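Local structure of cytoplasmic protein (Cryptococcus neoformans var. grubii serotype A, 7LPO) at residues Cys181-Ala186 against Asp193-Ile198; Met197-Asn202 against Asn586-Ser591; Leu407-Tyr412 against Pro436-Ser441. The protein probably hydrolyses steryl beta-glucosides, releasing the sterol from its glucose, as a sterylglucosidase of glycoside hydrolase family 5. One frame throughout, in Å; residues are numbered along the deposited sequence.

How the interactions relate
From the N terminus, interaction 1 comes first. It closes a short loop within the long connection between helix 159-163 and helix 206-221. Interaction 2 starts where interaction 1 ends, and the two share M197 and I198. It reaches far along the chain to 586-591, in the loop after strand 567-570. The centres of interactions 1 and 2 are about 10 Å apart, and F194 packs against N586. Interaction 3 falls within the large span that interaction 2 bridges. It joins helix 400-419 to the approach to helix 440-443. It does not touch the other two, and its centre is about 38 Å from that of interaction 1, across the chain's centre.

Interaction 1 (Cys181-Ala186 against Asp193-Ile198); sequences CEWPSA and DFPAMI
The W183 indole is packed between F194 and P195 on one face and its own neighbour P184 on the other. F194 brings a ring edge to the first face. Its CD1 lies 3.5 Å from W183 CG, and CD2 of W183 sits in the plane of the F194 ring. This is an offset edge-to-face pair. The centroids of the F194 ring and the W183 five-membered ring are 5.3 Å apart, with the planes at 67°. The backbone joins in: F194 CA makes a CH-pi contact 4.3 Å from the same five-membered centroid. P195 takes the six-membered end of that face, with its CD 3.5 Å from W183 CE2 and its CG 3.7 Å from W183 CZ2. On the opposite face, P184 CB lies over the rim. The peptide bond between W183 and P184 is cis. With chi1 at 176°, W183 CG is anti to the backbone N, and the indole extends to the other segment. Both segments belong to the long connection between helix 159-163 and helix 206-221, and neither contains an alpha helix or a strand. Family 5 enzymes have a (beta/alpha)8 barrel, and here the loop folds back on itself, one arm laying a tryptophan face against the other. The second arm curls into a type II beta turn from P195 to I198, where I198 N donates to P195 O at 3.2 Å. The turn brings the I198 side chain back to both rings. Its CD1 approaches W183 CH2 at 4.2 Å, and its CG2 lies over one face of F194. H180 stacks with the F194 ring, while Y178 meets W183 edge-to-face. A backbone hydrogen bond ties W183 to K190. K190 also forms a salt bridge with D193, which is exposed.

Interaction 2 (Met197-Asn202 against Asn586-Ser591); sequences MIWGTN and NGEDLS
W199 and E588 meet through the indole N-H. NE1 of W199 donates to OE2 of E588 at 2.8 Å. The oxygen lies at the ring edge, near its plane, but the bond is weak because the N-H...O angle is 130°. The ring and carboxylate planes are 65° apart. M197 reaches the same oxygen with its methyl, CE being 3.1 Å from E588 OE2. A turn at chi2 (-40°) and another at chi3 fold the M197 side chain back, bringing its methyl to the glutamate. Beside the indole, the N586 amide comes up obliquely to the base of the tryptophan, with ND2 3.3 Å from W199 CB. That nitrogen is held by a hydrogen bond to the carbonyl of G152. Both segments lie in loops that follow barrel strands of the (beta/alpha)8 fold expected for family 5. In that fold such loops surround the active site, and a bound Tris, probably from the crystallisation liquor, is hydrogen-bonded to E588 OE1, consistent with a pocket there. Two waters join the backbones. Both donate to N586 O. Water 1 takes the M197 N-H at 3.1 Å, and water 2 takes that of W199 weakly, at 3.3 Å. Further out, the 3-10 segment 198-202 carries W199. I198 O accepts from both T201 N and T201 OG1, the latter at 2.8 Å. M197 also packs on L459 and M460 of helix 456-461.

Interaction 3 (Leu407-Tyr412 against Pro436-Ser441); sequences LHWLAY and PKLPES
L438 sets a methyl almost squarely over the six-membered ring of W409. Its CD1 is 3.8 Å from the centroid of that ring and 4° off the ring normal, a CH-pi contact. The second methyl, CD2, reaches the same ring at W409 CE3, also at 3.8 Å. One branch thus sits over the ring and the other on the same side, just beyond its rim, and this is the tight part of the contact. W409 is buried. A chi1 of 178° swings the indole away from the backbone N and out from the helix to L438. W405, H425, F442 and L443 also pack around it, with the H425 ring meeting it edge-to-face. W409 stands on helix 400-419, which leads into strand 424-427. L438 lies on the connection from that strand to its parallel neighbour, strand 447-449. Such alternation of helices and parallel strands belongs to the (beta/alpha)8 barrel of family 5, and here a helix is pinned to the connection that follows the next strand. The outer side is looser. L410 and P439 are both partly exposed, and their touch is made by CD2 of L410 against CG of P439 at 4.0 Å. L410 also rests on F442, and it contacts a crystal neighbour. P439 holds the N-cap position of helix 440-443.

Interaction 1 (Cys181-Ala186 against Asp193-Ile198)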
ATOM      1  N   CYS A 181      -3.288 -14.158  15.708  1.00 15.09           N
ATOM      2  CA  CYS A 181      -3.694 -14.418  17.083  1.00 19.68           C
ATOM      3  C   CYS A 181      -4.106 -15.866  17.331  1.00 21.35           C
ATOM      4  O   CYS A 181      -4.293 -16.238  18.493  1.00 21.18           O
ATOM      5  CB  CYS A 181      -4.838 -13.478  17.477  1.00 18.59           C
ATOM      6  SG  CYS A 181      -6.426 -13.883  16.730  1.00 18.28           S
ATOM      7  N   GLU A 182      -4.236 -16.694  16.286  1.00 22.72           N
ATOM      8  CA  GLU A 182      -4.538 -18.112  16.453  1.00 20.07           C
ATOM      9  C   GLU A 182      -3.430 -18.984  15.874  1.00 18.02           C
ATOM     10  O   GLU A 182      -3.680 -20.104  15.425  1.00 16.36           O
ATOM     11  CB  GLU A 182      -5.886 -18.462  15.819  1.00 21.90           C
ATOM     12  CG  GLU A 182      -7.059 -17.667  16.403  1.00 24.65           C
ATOM     13  CD  GLU A 182      -8.433 -18.186  15.973  1.00 26.27           C
ATOM     14  OE1 GLU A 182      -8.512 -18.988  15.019  1.00 27.16           O
ATOM     15  OE2 GLU A 182      -9.444 -17.783  16.595  1.00 26.52           O
ATOM     16  N   TRP A 183      -2.203 -18.473  15.858  1.00 19.97           N
ATOM     17  CA  TRP A 183      -1.067 -19.245  15.371  1.00 21.99           C
ATOM     18  C   TRP A 183      -0.254 -19.760  16.546  1.00 22.76           C
ATOM     19  O   TRP A 183       0.045 -18.977  17.456  1.00 22.46           O
ATOM     20  CB  TRP A 183      -0.168 -18.392  14.473  1.00 23.58           C
ATOM     21  CG  TRP A 183       1.051 -19.147  14.061  1.00 23.58           C
ATOM     22  CD1 TRP A 183       2.193 -19.333  14.790  1.00 25.40           C
ATOM     23  CD2 TRP A 183       1.239 -19.854  12.831  1.00 25.50           C
ATOM     24  NE1 TRP A 183       3.078 -20.118  14.088  1.00 27.77           N
ATOM     25  CE2 TRP A 183       2.518 -20.440  12.878  1.00 27.36           C
ATOM     26  CE3 TRP A 183       0.447 -20.049  11.695  1.00 26.82           C
ATOM     27  CZ2 TRP A 183       3.023 -21.203  11.835  1.00 28.69           C
ATOM     28  CZ3 TRP A 183       0.952 -20.802  10.659  1.00 28.35           C
ATOM     29  CH2 TRP A 183       2.230 -21.368  10.733  1.00 29.66           C
ATOM     30  N   PRO A 184       0.159 -21.041  16.567  1.00 24.63           N
ATOM     31  CA  PRO A 184      -0.084 -22.068  15.542  1.00 25.15           C
ATOM     32  C   PRO A 184      -1.436 -22.750  15.692  1.00 28.19           C
ATOM     33  O   PRO A 184      -1.834 -23.545  14.849  1.00 33.17           O
ATOM     34  CB  PRO A 184       1.054 -23.071  15.774  1.00 25.03           C
ATOM     35  CG  PRO A 184       1.316 -22.991  17.256  1.00 23.36           C
ATOM     36  CD  PRO A 184       0.968 -21.561  17.688  1.00 23.19           C
ATOM     37  N   SER A 185      -2.142 -22.438  16.769  1.00 29.71           N
ATOM     38  CA  SER A 185      -3.470 -22.986  16.981  1.00 32.62           C
ATOM     39  C   SER A 185      -4.266 -22.026  17.846  1.00 33.17           C
ATOM     40  O   SER A 185      -3.704 -21.293  18.662  1.00 33.81           O
ATOM     41  CB  SER A 185      -3.417 -24.363  17.650  1.00 35.76           C
ATOM     42  OG  SER A 185      -3.107 -24.228  19.026  1.00 38.91           O
ATOM     43  N   ALA A 186      -5.587 -22.038  17.650  1.00 30.36           N
ATOM     44  CA  ALA A 186      -6.478 -21.234  18.475  1.00 34.19           C
ATOM     45  C   ALA A 186      -6.418 -21.649  19.939  1.00 37.44           C
ATOM     46  O   ALA A 186      -6.585 -20.806  20.830  1.00 38.58           O
ATOM     47  CB  ALA A 186      -7.916 -21.353  17.956  1.00 34.04           C
ATOM     48  N   ASP A 193       5.775 -16.426  17.602  1.00 26.56           N
ATOM     49  CA  ASP A 193       6.364 -17.385  16.675  1.00 25.42           C
ATOM     50  C   ASP A 193       5.819 -17.268  15.257  1.00 24.70           C
ATOM     51  O   ASP A 193       6.181 -18.084  14.404  1.00 26.71           O
ATOM     52  CB  ASP A 193       6.123 -18.819  17.163  1.00 29.02           C
ATOM     53  CG  ASP A 193       7.088 -19.247  18.264  1.00 34.53           C
ATOM     54  OD1 ASP A 193       7.959 -18.442  18.664  1.00 37.07           O
ATOM     55  OD2 ASP A 193       6.967 -20.400  18.731  1.00 35.97           O
ATOM     56  N   PHE A 194       4.939 -16.313  14.989  1.00 22.55           N
ATOM     57  CA  PHE A 194       4.327 -16.162  13.668  1.00 19.63           C
ATOM     58  C   PHE A 194       5.411 -15.995  12.604  1.00 16.90           C
ATOM     59  O   PHE A 194       6.201 -15.043  12.688  1.00 17.44           O
ATOM     60  CB  PHE A 194       3.392 -14.952  13.697  1.00 19.51           C
ATOM     61  CG  PHE A 194       2.321 -14.965  12.644  1.00 17.97           C
ATOM     62  CD1 PHE A 194       1.646 -16.123  12.326  1.00 19.55           C
ATOM     63  CD2 PHE A 194       1.979 -13.799  11.986  1.00 18.76           C
ATOM     64  CE1 PHE A 194       0.665 -16.124  11.355  1.00 19.44           C
ATOM     65  CE2 PHE A 194       0.989 -13.789  11.025  1.00 19.38           C
ATOM     66  CZ  PHE A 194       0.337 -14.952  10.703  1.00 19.49           C
ATOM     67  N   PRO A 195       5.509 -16.890  11.620  1.00 16.84           N
ATOM     68  CA  PRO A 195       6.617 -16.793  10.658  1.00 17.99           C
ATOM     69  C   PRO A 195       6.587 -15.483   9.885  1.00 20.07           C
ATOM     70  O   PRO A 195       5.528 -14.955   9.539  1.00 19.07           O
ATOM     71  CB  PRO A 195       6.405 -18.002   9.734  1.00 18.03           C
ATOM     72  CG  PRO A 195       5.588 -18.960  10.525  1.00 20.50           C
ATOM     73  CD  PRO A 195       4.714 -18.117  11.431  1.00 19.84           C
ATOM     74  N   ALA A 196       7.778 -14.969   9.601  1.00 22.84           N
ATOM     75  CA  ALA A 196       7.923 -13.700   8.901  1.00 24.65           C
ATOM     76  C   ALA A 196       7.160 -13.689   7.584  1.00 21.99           C
ATOM     77  O   ALA A 196       7.371 -14.545   6.718  1.00 20.45           O
ATOM     78  CB  ALA A 196       9.405 -13.426   8.640  1.00 26.70           C
ATOM     79  N   MET A 197       6.286 -12.697   7.436  1.00 20.58           N
ATOM     80  CA  MET A 197       5.615 -12.391   6.177  1.00 19.76           C
ATOM     81  C   MET A 197       4.718 -13.522   5.701  1.00 18.99           C
ATOM     82  O   MET A 197       4.328 -13.556   4.526  1.00 20.26           O
ATOM     83  CB  MET A 197       6.635 -12.057   5.086  1.00 19.78           C
ATOM     84  CG  MET A 197       7.417 -10.758   5.302  1.00 20.21           C
ATOM     85  SD  MET A 197       6.448  -9.378   5.961  1.00 23.99           S
ATOM     86  CE  MET A 197       5.993  -8.522   4.502  1.00 21.13           C
ATOM     87  N   ILE A 198       4.379 -14.471   6.575  1.00 14.76           N
ATOM     88  CA  ILE A 198       3.501 -15.540   6.132  1.00 14.80           C
ATOM     89  C   ILE A 198       2.083 -15.026   5.922  1.00 14.76           C
ATOM     90  O   ILE A 198       1.294 -15.667   5.220  1.00 14.78           O
ATOM     91  CB  ILE A 198       3.527 -16.717   7.123  1.00 14.87           C
ATOM     92  CG1 ILE A 198       2.986 -17.980   6.443  1.00 19.92           C
ATOM     93  CG2 ILE A 198       2.735 -16.402   8.356  1.00 16.70           C
ATOM     94  CD1 ILE A 198       3.212 -19.254   7.252  1.00 23.55           C
TER

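Interaction 2 (Met197-Asn202 against Asn586-Ser591)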
ATOM      1  N   MET A 197       6.286 -12.697   7.436  1.00 20.58           N
ATOM      2  CA  MET A 197       5.615 -12.391   6.177  1.00 19.76           C
ATOM      3  C   MET A 197       4.718 -13.522   5.701  1.00 18.99           C
ATOM      4  O   MET A 197       4.328 -13.556   4.526  1.00 20.26           O
ATOM      5  CB  MET A 197       6.635 -12.057   5.086  1.00 19.78           C
ATOM      6  CG  MET A 197       7.417 -10.758   5.302  1.00 20.21           C
ATOM      7  SD  MET A 197       6.448  -9.378   5.961  1.00 23.99           S
ATOM      8  CE  MET A 197       5.993  -8.522   4.502  1.00 21.13           C
ATOM      9  N   ILE A 198       4.379 -14.471   6.575  1.00 14.76           N
ATOM     10  CA  ILE A 198       3.501 -15.540   6.132  1.00 14.80           C
ATOM     11  C   ILE A 198       2.083 -15.026   5.922  1.00 14.76           C
ATOM     12  O   ILE A 198       1.294 -15.667   5.220  1.00 14.78           O
ATOM     13  CB  ILE A 198       3.527 -16.717   7.123  1.00 14.87           C
ATOM     14  CG1 ILE A 198       2.986 -17.980   6.443  1.00 19.92           C
ATOM     15  CG2 ILE A 198       2.735 -16.402   8.356  1.00 16.70           C
ATOM     16  CD1 ILE A 198       3.212 -19.254   7.252  1.00 23.55           C
ATOM     17  N   TRP A 199       1.746 -13.863   6.487  1.00 14.72           N
ATOM     18  CA  TRP A 199       0.385 -13.352   6.355  1.00 14.69           C
ATOM     19  C   TRP A 199      -0.013 -13.241   4.893  1.00 14.66           C
ATOM     20  O   TRP A 199      -1.201 -13.380   4.554  1.00 14.67           O
ATOM     21  CB  TRP A 199       0.257 -11.995   7.059  1.00 14.64           C
ATOM     22  CG  TRP A 199       1.011 -10.888   6.384  1.00 14.58           C
ATOM     23  CD1 TRP A 199       2.251 -10.417   6.713  1.00 14.57           C
ATOM     24  CD2 TRP A 199       0.572 -10.112   5.268  1.00 14.53           C
ATOM     25  NE1 TRP A 199       2.614  -9.396   5.858  1.00 16.44           N
ATOM     26  CE2 TRP A 199       1.598  -9.193   4.964  1.00 14.50           C
ATOM     27  CE3 TRP A 199      -0.594 -10.102   4.492  1.00 16.38           C
ATOM     28  CZ2 TRP A 199       1.502  -8.294   3.917  1.00 14.45           C
ATOM     29  CZ3 TRP A 199      -0.688  -9.196   3.453  1.00 15.48           C
ATOM     30  CH2 TRP A 199       0.354  -8.305   3.179  1.00 14.44           C
ATOM     31  N   GLY A 200       0.964 -13.006   4.012  1.00 14.65           N
ATOM     32  CA  GLY A 200       0.671 -12.783   2.609  1.00 14.62           C
ATOM     33  C   GLY A 200       0.206 -14.029   1.878  1.00 14.67           C
ATOM     34  O   GLY A 200      -0.499 -13.922   0.866  1.00 14.66           O
ATOM     35  N   THR A 201       0.581 -15.211   2.368  1.00 14.73           N
ATOM     36  CA  THR A 201       0.122 -16.462   1.764  1.00 14.78           C
ATOM     37  C   THR A 201      -1.378 -16.687   1.936  1.00 14.80           C
ATOM     38  O   THR A 201      -1.942 -17.584   1.291  1.00 14.84           O
ATOM     39  CB  THR A 201       0.880 -17.669   2.351  1.00 14.85           C
ATOM     40  OG1 THR A 201       0.513 -17.884   3.724  1.00 14.87           O
ATOM     41  CG2 THR A 201       2.386 -17.456   2.253  1.00 14.84           C
ATOM     42  N   ASN A 202      -2.039 -15.909   2.795  1.00 14.77           N
ATOM     43  CA  ASN A 202      -3.484 -16.040   2.922  1.00 14.78           C
ATOM     44  C   ASN A 202      -4.177 -15.802   1.589  1.00 14.75           C
ATOM     45  O   ASN A 202      -5.233 -16.383   1.337  1.00 14.78           O
ATOM     46  CB  ASN A 202      -3.997 -15.092   4.005  1.00 14.74           C
ATOM     47  CG  ASN A 202      -3.794 -15.665   5.413  1.00 14.79           C
ATOM     48  OD1 ASN A 202      -4.171 -16.796   5.692  1.00 14.85           O
ATOM     49  ND2 ASN A 202      -3.178 -14.899   6.282  1.00 14.76           N
ATOM     50  N   ASN A 586       1.017  -8.512  12.352  1.00 14.58           N
ATOM     51  CA  ASN A 586       1.535  -9.670  11.630  1.00 14.74           C
ATOM     52  C   ASN A 586       3.057  -9.735  11.627  1.00 16.37           C
ATOM     53  O   ASN A 586       3.657 -10.369  10.751  1.00 17.50           O
ATOM     54  CB  ASN A 586       0.998  -9.691  10.194  1.00 14.59           C
ATOM     55  CG  ASN A 586      -0.485 -10.015  10.135  1.00 14.60           C
ATOM     56  OD1 ASN A 586      -1.046 -10.558  11.087  1.00 14.64           O
ATOM     57  ND2 ASN A 586      -1.121  -9.702   9.009  1.00 14.57           N
ATOM     58  N   GLY A 587       3.697  -9.122  12.608  1.00 14.79           N
ATOM     59  CA  GLY A 587       5.136  -9.173  12.703  1.00 14.86           C
ATOM     60  C   GLY A 587       5.856  -8.160  11.851  1.00 14.75           C
ATOM     61  O   GLY A 587       7.090  -8.156  11.846  1.00 17.10           O
ATOM     62  N   GLU A 588       5.138  -7.302  11.136  1.00 15.35           N
ATOM     63  CA  GLU A 588       5.776  -6.271  10.331  1.00 14.48           C
ATOM     64  C   GLU A 588       6.245  -5.115  11.203  1.00 14.46           C
ATOM     65  O   GLU A 588       5.628  -4.772  12.217  1.00 14.47           O
ATOM     66  CB  GLU A 588       4.816  -5.749   9.268  1.00 14.44           C
ATOM     67  CG  GLU A 588       4.534  -6.759   8.184  1.00 14.64           C
ATOM     68  CD  GLU A 588       3.966  -6.134   6.932  1.00 15.88           C
ATOM     69  OE1 GLU A 588       3.657  -4.923   6.946  1.00 16.84           O
ATOM     70  OE2 GLU A 588       3.807  -6.868   5.938  1.00 18.33           O
ATOM     71  N   ASP A 589       7.350  -4.496  10.786  1.00 14.53           N
ATOM     72  CA  ASP A 589       7.916  -3.376  11.536  1.00 14.51           C
ATOM     73  C   ASP A 589       8.567  -2.446  10.509  1.00 14.91           C
ATOM     74  O   ASP A 589       9.778  -2.464  10.283  1.00 14.47           O
ATOM     75  CB  ASP A 589       8.916  -3.846  12.593  1.00 17.22           C
ATOM     76  CG  ASP A 589       9.419  -2.714  13.476  1.00 19.59           C
ATOM     77  OD1 ASP A 589       9.217  -1.533  13.127  1.00 19.50           O
ATOM     78  OD2 ASP A 589      10.025  -3.014  14.525  1.00 21.58           O
ATOM     79  N   LEU A 590       7.737  -1.615   9.882  1.00 15.08           N
ATOM     80  CA  LEU A 590       8.191  -0.747   8.807  1.00 16.15           C
ATOM     81  C   LEU A 590       8.045   0.724   9.151  1.00 17.06           C
ATOM     82  O   LEU A 590       8.239   1.569   8.274  1.00 19.08           O
ATOM     83  CB  LEU A 590       7.426  -1.055   7.515  1.00 16.73           C
ATOM     84  CG  LEU A 590       7.927  -2.267   6.726  1.00 18.30           C
ATOM     85  CD1 LEU A 590       7.225  -3.528   7.185  1.00 17.34           C
ATOM     86  CD2 LEU A 590       7.717  -2.073   5.217  1.00 21.20           C
ATOM     87  N   SER A 591       7.714   1.050  10.399  1.00 17.40           N
ATOM     88  CA  SER A 591       7.564   2.444  10.791  1.00 16.65           C
ATOM     89  C   SER A 591       8.906   3.166  10.803  1.00 16.35           C
ATOM     90  O   SER A 591       9.915   2.645  11.292  1.00 16.13           O
ATOM     91  CB  SER A 591       6.921   2.549  12.171  1.00 17.15           C
ATOM     92  OG  SER A 591       6.739   3.910  12.532  1.00 16.99           O
TER
HETATM   93  O   HOH W   1       6.373 -10.684   9.764  1.00 19.49           O
HETATM   94  O   HOH W   2       3.586 -12.552   8.957  1.00 15.19           O

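Interaction 3 (Leu407-Tyr412 against Pro436-Ser441)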
ATOM      1  N   LEU A 407     -13.591  -3.753 -14.511  1.00 16.85           N
ATOM      2  CA  LEU A 407     -15.025  -3.526 -14.394  1.00 17.82           C
ATOM      3  C   LEU A 407     -15.382  -3.000 -13.009  1.00 17.26           C
ATOM      4  O   LEU A 407     -16.182  -2.071 -12.879  1.00 14.68           O
ATOM      5  CB  LEU A 407     -15.776  -4.822 -14.691  1.00 23.38           C
ATOM      6  CG  LEU A 407     -17.301  -4.768 -14.734  1.00 29.41           C
ATOM      7  CD1 LEU A 407     -17.816  -3.668 -15.633  1.00 31.75           C
ATOM      8  CD2 LEU A 407     -17.819  -6.135 -15.192  1.00 31.91           C
ATOM      9  N   HIS A 408     -14.790  -3.575 -11.959  1.00 15.95           N
ATOM     10  CA  HIS A 408     -14.984  -3.018 -10.623  1.00 15.37           C
ATOM     11  C   HIS A 408     -14.498  -1.575 -10.564  1.00 17.25           C
ATOM     12  O   HIS A 408     -15.116  -0.723  -9.912  1.00 15.67           O
ATOM     13  CB  HIS A 408     -14.250  -3.863  -9.574  1.00 17.19           C
ATOM     14  CG  HIS A 408     -14.000  -3.132  -8.290  1.00 14.75           C
ATOM     15  ND1 HIS A 408     -14.996  -2.873  -7.374  1.00 14.75           N
ATOM     16  CD2 HIS A 408     -12.878  -2.557  -7.796  1.00 16.68           C
ATOM     17  CE1 HIS A 408     -14.494  -2.183  -6.364  1.00 14.72           C
ATOM     18  NE2 HIS A 408     -13.209  -1.989  -6.591  1.00 14.70           N
ATOM     19  N   TRP A 409     -13.389  -1.281 -11.248  1.00 14.25           N
ATOM     20  CA  TRP A 409     -12.807   0.053 -11.163  1.00 15.92           C
ATOM     21  C   TRP A 409     -13.693   1.102 -11.820  1.00 16.13           C
ATOM     22  O   TRP A 409     -13.739   2.247 -11.355  1.00 17.72           O
ATOM     23  CB  TRP A 409     -11.421   0.081 -11.799  1.00 14.20           C
ATOM     24  CG  TRP A 409     -10.835   1.466 -11.758  1.00 14.16           C
ATOM     25  CD1 TRP A 409     -10.113   2.021 -10.739  1.00 14.13           C
ATOM     26  CD2 TRP A 409     -10.964   2.481 -12.754  1.00 15.50           C
ATOM     27  NE1 TRP A 409      -9.771   3.309 -11.049  1.00 14.10           N
ATOM     28  CE2 TRP A 409     -10.287   3.620 -12.279  1.00 16.61           C
ATOM     29  CE3 TRP A 409     -11.589   2.540 -14.003  1.00 15.81           C
ATOM     30  CZ2 TRP A 409     -10.214   4.800 -13.009  1.00 16.29           C
ATOM     31  CZ3 TRP A 409     -11.520   3.718 -14.723  1.00 16.72           C
ATOM     32  CH2 TRP A 409     -10.835   4.827 -14.228  1.00 17.21           C
ATOM     33  N   LEU A 410     -14.403   0.742 -12.892  1.00 16.09           N
ATOM     34  CA  LEU A 410     -15.332   1.686 -13.502  1.00 18.52           C
ATOM     35  C   LEU A 410     -16.412   2.091 -12.511  1.00 18.33           C
ATOM     36  O   LEU A 410     -16.675   3.286 -12.323  1.00 19.84           O
ATOM     37  CB  LEU A 410     -15.960   1.092 -14.758  1.00 20.73           C
ATOM     38  CG  LEU A 410     -14.982   0.684 -15.863  1.00 26.61           C
ATOM     39  CD1 LEU A 410     -15.758  -0.126 -16.928  1.00 30.76           C
ATOM     40  CD2 LEU A 410     -14.281   1.860 -16.507  1.00 27.40           C
ATOM     41  N   ALA A 411     -17.038   1.099 -11.858  1.00 18.12           N
ATOM     42  CA  ALA A 411     -18.070   1.367 -10.858  1.00 18.84           C
ATOM     43  C   ALA A 411     -17.521   2.184  -9.696  1.00 18.87           C
ATOM     44  O   ALA A 411     -18.148   3.154  -9.250  1.00 21.79           O
ATOM     45  CB  ALA A 411     -18.662   0.052 -10.341  1.00 18.74           C
ATOM     46  N   TYR A 412     -16.359   1.790  -9.172  1.00 17.11           N
ATOM     47  CA  TYR A 412     -15.764   2.521  -8.056  1.00 15.17           C
ATOM     48  C   TYR A 412     -15.464   3.962  -8.449  1.00 14.86           C
ATOM     49  O   TYR A 412     -15.866   4.904  -7.757  1.00 14.09           O
ATOM     50  CB  TYR A 412     -14.489   1.811  -7.586  1.00 14.63           C
ATOM     51  CG  TYR A 412     -13.712   2.571  -6.533  1.00 15.78           C
ATOM     52  CD1 TYR A 412     -14.084   2.516  -5.203  1.00 14.79           C
ATOM     53  CD2 TYR A 412     -12.608   3.356  -6.872  1.00 16.36           C
ATOM     54  CE1 TYR A 412     -13.390   3.205  -4.232  1.00 15.11           C
ATOM     55  CE2 TYR A 412     -11.906   4.061  -5.894  1.00 15.56           C
ATOM     56  CZ  TYR A 412     -12.310   3.976  -4.576  1.00 16.15           C
ATOM     57  OH  TYR A 412     -11.633   4.649  -3.581  1.00 18.05           O
ATOM     58  N   PRO A 436      -4.665  -2.196 -16.839  1.00 23.07           N
ATOM     59  CA  PRO A 436      -5.321  -2.333 -18.139  1.00 24.79           C
ATOM     60  C   PRO A 436      -5.387  -0.978 -18.827  1.00 27.53           C
ATOM     61  O   PRO A 436      -5.128   0.066 -18.229  1.00 26.54           O
ATOM     62  CB  PRO A 436      -6.718  -2.838 -17.778  1.00 23.16           C
ATOM     63  CG  PRO A 436      -6.999  -2.148 -16.454  1.00 22.13           C
ATOM     64  CD  PRO A 436      -5.646  -1.916 -15.771  1.00 23.72           C
ATOM     65  N   LYS A 437      -5.735  -1.006 -20.106  1.00 32.85           N
ATOM     66  CA  LYS A 437      -6.124   0.227 -20.771  1.00 36.29           C
ATOM     67  C   LYS A 437      -7.491   0.640 -20.241  1.00 34.90           C
ATOM     68  O   LYS A 437      -8.439  -0.148 -20.265  1.00 34.24           O
ATOM     69  CB  LYS A 437      -6.143   0.041 -22.283  1.00 41.99           C
ATOM     70  CG  LYS A 437      -4.730   0.010 -22.871  1.00 48.90           C
ATOM     71  CD  LYS A 437      -4.142  -1.397 -22.800  1.00 53.61           C
ATOM     72  CE  LYS A 437      -4.838  -2.244 -23.823  1.00 56.70           C
ATOM     73  NZ  LYS A 437      -4.835  -3.721 -23.627  1.00 57.34           N
ATOM     74  N   LEU A 438      -7.576   1.846 -19.728  1.00 30.60           N
ATOM     75  CA  LEU A 438      -8.800   2.366 -19.154  1.00 27.94           C
ATOM     76  C   LEU A 438      -9.319   3.516 -20.008  1.00 28.27           C
ATOM     77  O   LEU A 438      -8.524   4.301 -20.535  1.00 27.24           O
ATOM     78  CB  LEU A 438      -8.573   2.851 -17.718  1.00 25.20           C
ATOM     79  CG  LEU A 438      -8.241   1.757 -16.698  1.00 22.52           C
ATOM     80  CD1 LEU A 438      -7.835   2.392 -15.368  1.00 23.68           C
ATOM     81  CD2 LEU A 438      -9.391   0.791 -16.497  1.00 19.87           C
ATOM     82  N   PRO A 439     -10.634   3.637 -20.168  1.00 29.62           N
ATOM     83  CA  PRO A 439     -11.164   4.609 -21.133  1.00 29.35           C
ATOM     84  C   PRO A 439     -11.006   6.043 -20.651  1.00 26.98           C
ATOM     85  O   PRO A 439     -11.129   6.339 -19.460  1.00 23.27           O
ATOM     86  CB  PRO A 439     -12.643   4.220 -21.250  1.00 29.88           C
ATOM     87  CG  PRO A 439     -12.974   3.633 -19.884  1.00 29.88           C
ATOM     88  CD  PRO A 439     -11.702   2.922 -19.438  1.00 29.98           C
ATOM     89  N   GLU A 440     -10.732   6.942 -21.603  1.00 27.20           N
ATOM     90  CA  GLU A 440     -10.682   8.363 -21.280  1.00 28.18           C
ATOM     91  C   GLU A 440     -12.041   8.881 -20.827  1.00 28.59           C
ATOM     92  O   GLU A 440     -12.100   9.889 -20.115  1.00 27.60           O
ATOM     93  CB  GLU A 440     -10.198   9.175 -22.487  1.00 29.92           C
ATOM     94  CG  GLU A 440      -8.702   9.449 -22.540  1.00 30.59           C
ATOM     95  CD  GLU A 440      -8.136   9.992 -21.229  1.00 32.10           C
ATOM     96  OE1 GLU A 440      -7.121   9.438 -20.754  1.00 33.54           O
ATOM     97  OE2 GLU A 440      -8.714  10.954 -20.667  1.00 31.55           O
ATOM     98  N   SER A 441     -13.136   8.219 -21.223  1.00 30.94           N
ATOM     99  CA  SER A 441     -14.454   8.641 -20.764  1.00 29.32           C
ATOM    100  C   SER A 441     -14.582   8.545 -19.249  1.00 32.03           C
ATOM    101  O   SER A 441     -15.487   9.157 -18.674  1.00 34.62           O
ATOM    102  CB  SER A 441     -15.557   7.804 -21.428  1.00 27.60           C
ATOM    103  OG  SER A 441     -15.241   6.422 -21.441  1.00 27.17           O
TER